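Local coordinates for protein putative ring-cleaving dioxygenase MhqO (Bacillus subtilis subsp. subtilis, PDB 3OAJ) that probably cleaves the rings of aromatic compounds as an iron-dependent extradiol dioxygenase, and may help to detoxify them, at residues A[7-12]-A[152-157]; A[82-87]-A[126-131]; A[219-224]-A[263-268]. One frame throughout, in Å; residues are numbered along the deposited sequence. Where two conformers were deposited one is given.

How the interactions relate
Two eight-stranded sheets, each built on the βαβββ modules of the vicinal oxygen chelate (VOC) fold, pack against each other. Interaction 1 bridges them, and interactions 2 and 3 each lie within one, their centres about 19 Å apart and each about 10 Å from that of interaction 1. In the one sheet, strand 153-160 borders strand 79-87, and G155 N probably bonds to S84 O (2.7 Å). In the other, strand 9-16 borders strand 215-223, with H10 N 2.7 Å from A220 O. The zinc ion lies at the sheet holding strands 9-16 and 215-223: H11 of interaction 1 and E266 of interaction 3 bind it with H218, while T83 of interaction 2 has its side chain about 13 Å away.

Interaction 1 (A[7-12]-A[152-157]); sequences MGIHHI and KGFGGA. With ZN (zinc ion), chain C.
H11, whose CA sits at the edge of the F154 ring, has both ring nitrogens engaged: NE2 binds the zinc ion at 2.1 Å, and ND1 donates to H10 ND1. The second bond is straight (180° at the hydrogen) and lies in the H11 ring plane, although it reaches the H10 ring tilted from that ring's own plane; together with the metal bond it would hold the imidazole's rotation. With chi1 at 63°, CG of H11 is wedged between its backbone N and carbonyl carbon, and the ring points to the metal. H10 and H11 form a classic beta bulge opposite A220, which lets two successive side chains leave on the metal side while I9 and I12 both point the other way, to 152-157. There F154 is the hub. I12 CD1 stands over the middle of one face of its ring, a CH-pi contact 4.0 Å from the centroid. I9 crosses the phenylalanine at about a right angle, with CG2 at 3.6 Å from F154 CD2. The longer branch of I9 reaches across to the other strand, CD1 lying 3.7 Å from G156 C and 4.1 Å from A157 CB. G155 and G156 form the corresponding classic bulge, opposite S84, and the backbone angles of G156 call for glycine. The contact is buried and apolar, with segments 9-12 and 153-157 running at 106° to each other. Strand 9-16 belongs to the metal-bearing sheet beside 215-223 and 61-66, and strand 153-160 to the other sheet beside 79-87, so the two sheets pack face to face here.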
loop_
_atom_site.group_PDB
_atom_site.type_symbol
_atom_site.label_atom_id
_atom_site.label_comp_id
_atom_site.label_asym_id
_atom_site.label_seq_id
_atom_site.Cartn_x
_atom_site.Cartn_y
_atom_site.Cartn_z
ATOM N N MET A 7 -8.257 8.943 -8.578
ATOM C CA MET A 7 -8.104 7.766 -9.427
ATOM C C MET A 7 -8.058 6.453 -8.650
ATOM O O MET A 7 -8.441 5.405 -9.170
ATOM C CB MET A 7 -6.851 7.899 -10.288
ATOM C CG MET A 7 -7.001 8.967 -11.372
ATOM S SD MET A 7 -8.081 8.376 -12.690
ATOM C CE MET A 7 -6.862 7.367 -13.529
ATOM N N GLY A 8 -7.638 6.518 -7.393
ATOM C CA GLY A 8 -7.485 5.282 -6.614
ATOM C C GLY A 8 -6.335 5.364 -5.636
ATOM O O GLY A 8 -5.794 6.451 -5.383
ATOM N N ILE A 9 -5.938 4.211 -5.112
ATOM C CA ILE A 9 -4.832 4.142 -4.171
ATOM C C ILE A 9 -3.510 4.566 -4.855
ATOM O O ILE A 9 -3.219 4.168 -6.006
ATOM C CB ILE A 9 -4.694 2.713 -3.625
ATOM C CG1 ILE A 9 -5.953 2.294 -2.836
ATOM C CG2 ILE A 9 -3.407 2.552 -2.786
ATOM C CD1 ILE A 9 -6.047 0.779 -2.581
ATOM N N HIS A 10 -2.744 5.395 -4.142
ATOM C CA HIS A 10 -1.380 5.744 -4.499
ATOM C C HIS A 10 -0.431 4.718 -3.881
ATOM O O HIS A 10 0.310 4.054 -4.586
ATOM C CB HIS A 10 -1.057 7.186 -4.033
ATOM C CG HIS A 10 0.280 7.690 -4.471
ATOM N ND1 HIS A 10 1.457 7.299 -3.865
ATOM C CD2 HIS A 10 0.628 8.577 -5.434
ATOM C CE1 HIS A 10 2.473 7.902 -4.458
ATOM N NE2 HIS A 10 1.999 8.705 -5.391
ATOM N N HIS A 11 -0.457 4.604 -2.556
ATOM C CA HIS A 11 0.350 3.598 -1.860
ATOM C C HIS A 11 -0.325 3.272 -0.537
ATOM O O HIS A 11 -1.252 3.963 -0.120
ATOM C CB HIS A 11 1.793 4.084 -1.608
ATOM C CG HIS A 11 1.900 5.280 -0.713
ATOM N ND1 HIS A 11 1.845 6.574 -1.192
ATOM C CD2 HIS A 11 2.101 5.380 0.625
ATOM C CE1 HIS A 11 2.012 7.418 -0.186
ATOM N NE2 HIS A 11 2.160 6.723 0.928
ATOM N N ILE A 12 0.125 2.188 0.084
ATOM C CA ILE A 12 -0.263 1.821 1.426
ATOM C C ILE A 12 1.023 1.638 2.220
ATOM O O ILE A 12 2.023 1.133 1.725
ATOM C CB ILE A 12 -1.083 0.492 1.381
ATOM C CG1 ILE A 12 -2.466 0.750 0.775
ATOM C CG2 ILE A 12 -1.221 -0.144 2.756
ATOM C CD1 ILE A 12 -3.197 -0.505 0.310
ATOM N N LYS A 152 0.126 -6.994 -10.737
ATOM C CA LYS A 152 0.050 -5.750 -11.515
ATOM C C LYS A 152 -0.040 -4.487 -10.650
ATOM O O LYS A 152 0.172 -3.372 -11.119
ATOM C CB LYS A 152 -1.137 -5.824 -12.472
ATOM C CG LYS A 152 -1.046 -7.045 -13.389
ATOM C CD LYS A 152 -1.990 -6.972 -14.582
ATOM C CE LYS A 152 -3.436 -7.212 -14.170
ATOM N NZ LYS A 152 -4.354 -7.085 -15.342
ATOM N N GLY A 153 -0.355 -4.666 -9.380
ATOM C CA GLY A 153 -0.498 -3.543 -8.444
ATOM C C GLY A 153 -1.546 -3.940 -7.425
ATOM O O GLY A 153 -1.870 -5.124 -7.299
ATOM N N PHE A 154 -2.077 -2.966 -6.683
ATOM C CA PHE A 154 -3.206 -3.248 -5.804
ATOM C C PHE A 154 -4.456 -3.458 -6.624
ATOM O O PHE A 154 -4.692 -2.736 -7.586
ATOM C CB PHE A 154 -3.483 -2.089 -4.840
ATOM C CG PHE A 154 -2.341 -1.769 -3.930
ATOM C CD1 PHE A 154 -1.792 -2.751 -3.116
ATOM C CD2 PHE A 154 -1.797 -0.488 -3.913
ATOM C CE1 PHE A 154 -0.731 -2.449 -2.276
ATOM C CE2 PHE A 154 -0.731 -0.178 -3.086
ATOM C CZ PHE A 154 -0.200 -1.157 -2.257
ATOM N N GLY A 155 -5.252 -4.443 -6.234
ATOM C CA GLY A 155 -6.634 -4.512 -6.682
ATOM C C GLY A 155 -7.498 -3.520 -5.927
ATOM O O GLY A 155 -8.569 -3.126 -6.397
ATOM N N GLY A 156 -7.031 -3.122 -4.744
ATOM C CA GLY A 156 -7.784 -2.258 -3.844
ATOM C C GLY A 156 -7.445 -2.629 -2.416
ATOM O O GLY A 156 -6.329 -3.078 -2.145
ATOM N N ALA A 157 -8.411 -2.466 -1.525
ATOM C CA ALA A 157 -8.226 -2.703 -0.100
ATOM C C ALA A 157 -9.571 -2.871 0.568
ATOM O O ALA A 157 -10.609 -2.442 0.027
ATOM C CB ALA A 157 -7.446 -1.539 0.557
HETATM ZN ZN ZN C . 1.975 7.625 2.814
#

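Interaction 2 (A[82-87]-A[126-131]); sequences VTSYVV and HLEIVE
The Y85 ring takes L127 at its edge, CG lying in the ring plane at 3.8 Å from Y85 CE2, with L127 CD2 coming in obliquely beside it; E128 O also lies near the ring plane, at the edge. F154 of the neighbouring strand 153-160 meets the same ring, the planes at about 40°. The pair is the first and last strand of a βαβββ module, the repeat of the VOC fold: 79-87 leads into helix 92-101, two antiparallel strands follow, and 126-131 returns to lie parallel to 79-87. From T83 to V87 a ladder of parallel backbone bonds joins them, including Y85 N to E128 O (2.8 Å) and V130 N to Y85 O (3.0 Å). T83, Y85, V87, L127 and I129 occupy one face, where V87 and I129 cross at about a right angle with their CG2 atoms 3.6 Å apart. Helices 19-29 and 92-101 pack on these residues, F25 and Y26 against L127 and W95 against V87 and I129. The opposite face carries V82, S84, V86, E128 and V130. V82 CG1 touches the buried carboxylate carbon, 3.8 Å from E128 CD. E128 OE2 is salt-bridged to R111, while OE1 lies close to the carboxylate of E118, so the two neighbours would probably act in opposite directions on its ionisation. The glutamate leaves its backbone with CG between N and the carbonyl carbon (chi1 63°) and then extends, bringing OE2 to S84. The S84 hydroxyl OG donates to OE2 at 2.8 Å, on the anti side and 16° out of the carboxylate plane.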
loop_
_atom_site.group_PDB
_atom_site.type_symbol
_atom_site.label_atom_id
_atom_site.label_comp_id
_atom_site.label_asym_id
_atom_site.label_seq_id
_atom_site.Cartn_x
_atom_site.Cartn_y
_atom_site.Cartn_z
ATOM N N VAL A 82 -7.360 -5.459 4.980
ATOM C CA VAL A 82 -6.778 -6.348 3.976
ATOM C C VAL A 82 -6.262 -5.523 2.792
ATOM O O VAL A 82 -6.910 -4.581 2.350
ATOM C CB VAL A 82 -7.822 -7.374 3.461
ATOM C CG1 VAL A 82 -7.167 -8.401 2.542
ATOM C CG2 VAL A 82 -8.509 -8.083 4.617
ATOM N N THR A 83 -5.081 -5.867 2.313
ATOM C CA THR A 83 -4.526 -5.236 1.136
ATOM C C THR A 83 -4.680 -6.225 -0.013
ATOM O O THR A 83 -4.311 -7.400 0.114
ATOM C CB THR A 83 -3.037 -4.888 1.374
ATOM O OG1 THR A 83 -2.957 -3.975 2.481
ATOM C CG2 THR A 83 -2.406 -4.271 0.133
ATOM N N SER A 84 -5.238 -5.755 -1.126
ATOM C CA SER A 84 -5.624 -6.608 -2.259
ATOM C C SER A 84 -4.644 -6.392 -3.402
ATOM O O SER A 84 -4.380 -5.243 -3.765
ATOM C CB SER A 84 -7.058 -6.247 -2.686
ATOM O OG SER A 84 -7.669 -7.271 -3.446
ATOM N N TYR A 85 -4.086 -7.489 -3.938
ATOM C CA TYR A 85 -3.170 -7.462 -5.075
ATOM C C TYR A 85 -3.821 -8.122 -6.282
ATOM O O TYR A 85 -4.387 -9.214 -6.173
ATOM C CB TYR A 85 -1.863 -8.188 -4.723
ATOM C CG TYR A 85 -1.045 -7.443 -3.703
ATOM C CD1 TYR A 85 -0.310 -6.308 -4.064
ATOM C CD2 TYR A 85 -1.049 -7.824 -2.359
ATOM C CE1 TYR A 85 0.430 -5.599 -3.110
ATOM C CE2 TYR A 85 -0.308 -7.127 -1.408
ATOM C CZ TYR A 85 0.434 -6.012 -1.800
ATOM O OH TYR A 85 1.133 -5.308 -0.854
ATOM N N VAL A 86 -3.763 -7.450 -7.426
ATOM C CA VAL A 86 -4.371 -7.954 -8.653
ATOM C C VAL A 86 -3.341 -8.619 -9.562
ATOM O O VAL A 86 -2.218 -8.122 -9.738
ATOM C CB VAL A 86 -5.215 -6.842 -9.345
ATOM C CG1 VAL A 86 -4.328 -5.712 -9.850
ATOM C CG2 VAL A 86 -6.088 -7.406 -10.478
ATOM N N VAL A 87 -3.740 -9.769 -10.100
ATOM C CA VAL A 87 -2.911 -10.530 -11.032
ATOM C C VAL A 87 -3.677 -10.765 -12.344
ATOM O O VAL A 87 -4.902 -10.572 -12.382
ATOM C CB VAL A 87 -2.434 -11.889 -10.412
ATOM C CG1 VAL A 87 -1.595 -11.647 -9.139
ATOM C CG2 VAL A 87 -3.636 -12.802 -10.113
ATOM N N HIS A 126 -2.700 -8.835 6.582
ATOM C CA HIS A 126 -3.618 -9.626 5.758
ATOM C C HIS A 126 -3.553 -9.199 4.302
ATOM O O HIS A 126 -3.754 -8.005 3.986
ATOM C CB HIS A 126 -5.082 -9.483 6.200
ATOM C CG HIS A 126 -5.368 -9.868 7.624
ATOM N ND1 HIS A 126 -4.798 -10.964 8.241
ATOM C CD2 HIS A 126 -6.229 -9.334 8.524
ATOM C CE1 HIS A 126 -5.275 -11.072 9.469
ATOM N NE2 HIS A 126 -6.149 -10.097 9.664
ATOM N N LEU A 127 -3.302 -10.160 3.414
ATOM C CA LEU A 127 -3.189 -9.904 1.981
ATOM C C LEU A 127 -4.179 -10.779 1.226
ATOM O O LEU A 127 -4.623 -11.825 1.736
ATOM C CB LEU A 127 -1.769 -10.236 1.505
ATOM C CG LEU A 127 -0.629 -9.243 1.770
ATOM C CD1 LEU A 127 -0.377 -8.993 3.248
ATOM C CD2 LEU A 127 0.646 -9.725 1.056
ATOM N N GLU A 128 -4.476 -10.397 -0.012
ATOM C CA GLU A 128 -5.266 -11.262 -0.872
ATOM C C GLU A 128 -4.855 -11.036 -2.309
ATOM O O GLU A 128 -4.341 -9.961 -2.648
ATOM C CB GLU A 128 -6.781 -11.057 -0.679
ATOM C CG GLU A 128 -7.254 -9.674 -1.057
ATOM C CD GLU A 128 -8.723 -9.387 -0.794
ATOM O OE1 GLU A 128 -9.430 -10.150 -0.078
ATOM O OE2 GLU A 128 -9.159 -8.332 -1.305
ATOM N N ILE A 129 -5.080 -12.051 -3.134
ATOM C CA ILE A 129 -4.844 -11.968 -4.575
ATOM C C ILE A 129 -6.140 -12.253 -5.319
ATOM O O ILE A 129 -6.869 -13.174 -4.952
ATOM C CB ILE A 129 -3.690 -12.938 -5.010
ATOM C CG1 ILE A 129 -2.340 -12.345 -4.619
ATOM C CG2 ILE A 129 -3.702 -13.209 -6.510
ATOM C CD1 ILE A 129 -1.182 -13.348 -4.687
ATOM N N VAL A 130 -6.418 -11.442 -6.338
ATOM C CA VAL A 130 -7.586 -11.582 -7.199
ATOM C C VAL A 130 -7.146 -11.406 -8.641
ATOM O O VAL A 130 -6.196 -10.671 -8.894
ATOM C CB VAL A 130 -8.680 -10.544 -6.824
ATOM C CG1 VAL A 130 -8.200 -9.088 -7.015
ATOM C CG2 VAL A 130 -9.985 -10.817 -7.562
ATOM N N GLU A 131 -7.837 -12.084 -9.560
ATOM C CA GLU A 131 -7.537 -12.010 -10.992
ATOM C C GLU A 131 -8.417 -10.971 -11.652
ATOM O O GLU A 131 -9.636 -11.026 -11.496
ATOM C CB GLU A 131 -7.858 -13.334 -11.682
ATOM C CG GLU A 131 -6.997 -14.508 -11.325
ATOM C CD GLU A 131 -7.322 -15.693 -12.202
ATOM O OE1 GLU A 131 -8.219 -15.555 -13.061
ATOM O OE2 GLU A 131 -6.670 -16.743 -12.057
#

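Interaction 3 (A[219-224]-A[263-268]); sequences IAWRAN and ILFEIA. With ZN (zinc ion), chain C.
A220 CB lies against the metal-binding carboxylate, 3.4 Å from E266 OE1, the oxygen that binds the zinc ion at 1.8 Å. E266 OE2 stays at 3.0 Å from the zinc, so the carboxylate binds through one oxygen. CG is anti to the backbone N (chi1 170°) and the chain stays extended, carrying the carboxylate straight off the strand past the small A220. The backbone fixes the root of this arm: E266 N donates to I219 O, and E266 O accepts W221 N at 2.7 Å in a nearly straight bond. Further parallel bonds continue on both sides, from I219 N to L264 O and from A223 N to A268 O. On the reverse face, W221 turns its edge to the face of F265 in a T-shaped pair, planes at 61°, with NE1 3.3 Å from F265 CD2 and above the ring. I219 CG2 lies 3.6 Å from F265 CD1, while I267 CG2 packs on A223 CB next to W232 of helix 226-238. On the A220 side, near the end of its strand, R222 is salt-bridged to D270. H11 and H218 join E266 at the metal, making the two-histidine, one-carboxylate set of extradiol dioxygenases. Zinc probably occupies the place of the predicted ferrous iron, and in that family such a triad leaves room on the metal for the substrate and dioxygen.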
loop_
_atom_site.group_PDB
_atom_site.type_symbol
_atom_site.label_atom_id
_atom_site.label_comp_id
_atom_site.label_asym_id
_atom_site.label_seq_id
_atom_site.Cartn_x
_atom_site.Cartn_y
_atom_site.Cartn_z
ATOM N N ILE A 219 -3.478 4.643 4.430
ATOM C CA ILE A 219 -3.707 4.441 3.017
ATOM C C ILE A 219 -3.686 5.781 2.290
ATOM O O ILE A 219 -4.345 6.729 2.714
ATOM C CB ILE A 219 -5.029 3.637 2.780
ATOM C CG1 ILE A 219 -5.278 3.413 1.278
ATOM C CG2 ILE A 219 -6.243 4.292 3.467
ATOM C CD1 ILE A 219 -6.214 2.233 0.969
ATOM N N ALA A 220 -2.927 5.840 1.191
ATOM C CA ALA A 220 -2.817 7.069 0.412
ATOM C C ALA A 220 -3.580 6.953 -0.902
ATOM O O ALA A 220 -3.503 5.937 -1.617
ATOM C CB ALA A 220 -1.360 7.393 0.137
ATOM N N TRP A 221 -4.327 8.012 -1.186
ATOM C CA TRP A 221 -5.077 8.169 -2.424
ATOM C C TRP A 221 -4.350 9.122 -3.359
ATOM O O TRP A 221 -3.655 10.024 -2.919
ATOM C CB TRP A 221 -6.470 8.710 -2.086
ATOM C CG TRP A 221 -7.135 7.862 -1.039
ATOM C CD1 TRP A 221 -7.153 8.092 0.302
ATOM C CD2 TRP A 221 -7.840 6.628 -1.243
ATOM N NE1 TRP A 221 -7.813 7.083 0.945
ATOM C CE2 TRP A 221 -8.259 6.180 0.020
ATOM C CE3 TRP A 221 -8.167 5.870 -2.377
ATOM C CZ2 TRP A 221 -8.979 5.002 0.196
ATOM C CZ3 TRP A 221 -8.885 4.692 -2.199
ATOM C CH2 TRP A 221 -9.306 4.292 -0.924
ATOM N N ARG A 222 -4.511 8.899 -4.651
ATOM C CA ARG A 222 -3.817 9.677 -5.684
ATOM C C ARG A 222 -4.385 11.062 -5.927
ATOM O O ARG A 222 -5.595 11.265 -5.939
ATOM C CB ARG A 222 -3.844 8.916 -7.011
ATOM C CG ARG A 222 -3.033 7.629 -6.962
ATOM C CD ARG A 222 -3.294 6.728 -8.136
ATOM N NE ARG A 222 -2.883 7.349 -9.381
ATOM C CZ ARG A 222 -3.104 6.833 -10.578
ATOM N NH1 ARG A 222 -3.723 5.665 -10.704
ATOM N NH2 ARG A 222 -2.688 7.484 -11.647
ATOM N N ALA A 223 -3.479 12.013 -6.140
ATOM C CA ALA A 223 -3.811 13.290 -6.764
ATOM C C ALA A 223 -2.962 13.373 -8.020
ATOM O O ALA A 223 -1.836 12.874 -8.027
ATOM C CB ALA A 223 -3.529 14.473 -5.816
ATOM N N ASN A 224 -3.483 14.015 -9.058
ATOM C CA ASN A 224 -2.788 14.091 -10.346
ATOM C C ASN A 224 -1.457 14.845 -10.298
ATOM O O ASN A 224 -0.508 14.475 -10.979
ATOM C CB ASN A 224 -3.672 14.762 -11.413
ATOM C CG ASN A 224 -4.978 14.019 -11.674
ATOM O OD1 ASN A 224 -6.046 14.640 -11.796
ATOM N ND2 ASN A 224 -4.906 12.707 -11.780
ATOM N N ILE A 263 -9.594 5.763 10.397
ATOM C CA ILE A 263 -8.534 5.364 9.488
ATOM C C ILE A 263 -7.735 6.601 9.094
ATOM O O ILE A 263 -8.318 7.652 8.810
ATOM C CB ILE A 263 -9.107 4.681 8.232
ATOM C CG1 ILE A 263 -10.057 3.541 8.615
ATOM C CG2 ILE A 263 -7.987 4.102 7.384
ATOM C CD1 ILE A 263 -10.887 3.017 7.433
ATOM N N LEU A 264 -6.410 6.474 9.062
ATOM C CA LEU A 264 -5.574 7.561 8.581
ATOM C C LEU A 264 -5.488 7.513 7.058
ATOM O O LEU A 264 -5.025 6.519 6.488
ATOM C CB LEU A 264 -4.187 7.498 9.230
ATOM C CG LEU A 264 -3.235 8.638 8.828
ATOM C CD1 LEU A 264 -3.834 10.000 9.176
ATOM C CD2 LEU A 264 -1.861 8.465 9.489
ATOM N N PHE A 265 -5.962 8.586 6.418
ATOM C CA PHE A 265 -5.910 8.706 4.966
ATOM C C PHE A 265 -4.812 9.695 4.581
ATOM O O PHE A 265 -4.424 10.577 5.363
ATOM C CB PHE A 265 -7.243 9.268 4.444
ATOM C CG PHE A 265 -8.329 8.222 4.194
ATOM C CD1 PHE A 265 -8.263 6.935 4.726
ATOM C CD2 PHE A 265 -9.458 8.573 3.452
ATOM C CE1 PHE A 265 -9.271 6.017 4.501
ATOM C CE2 PHE A 265 -10.482 7.641 3.200
ATOM C CZ PHE A 265 -10.388 6.363 3.736
ATOM N N GLU A 266 -4.357 9.579 3.343
ATOM C CA GLU A 266 -3.348 10.487 2.818
ATOM C C GLU A 266 -3.748 10.791 1.383
ATOM O O GLU A 266 -4.373 9.959 0.732
ATOM C CB GLU A 266 -1.977 9.799 2.866
ATOM C CG GLU A 266 -0.832 10.528 2.118
ATOM C CD GLU A 266 0.464 9.759 2.144
ATOM O OE1 GLU A 266 0.517 8.659 2.730
ATOM O OE2 GLU A 266 1.443 10.256 1.551
ATOM N N ILE A 267 -3.452 12.001 0.916
ATOM C CA ILE A 267 -3.470 12.280 -0.527
ATOM C C ILE A 267 -2.018 12.508 -0.933
ATOM O O ILE A 267 -1.346 13.372 -0.372
ATOM C CB ILE A 267 -4.330 13.516 -0.895
ATOM C CG1 ILE A 267 -5.724 13.463 -0.234
ATOM C CG2 ILE A 267 -4.360 13.726 -2.446
ATOM C CD1 ILE A 267 -6.596 12.328 -0.655
ATOM N N ALA A 268 -1.555 11.725 -1.906
ATOM C CA ALA A 268 -0.193 11.782 -2.415
ATOM C C ALA A 268 -0.212 12.066 -3.902
ATOM O O ALA A 268 -1.020 11.500 -4.650
ATOM C CB ALA A 268 0.513 10.461 -2.164
HETATM ZN ZN ZN C . 1.975 7.625 2.814
#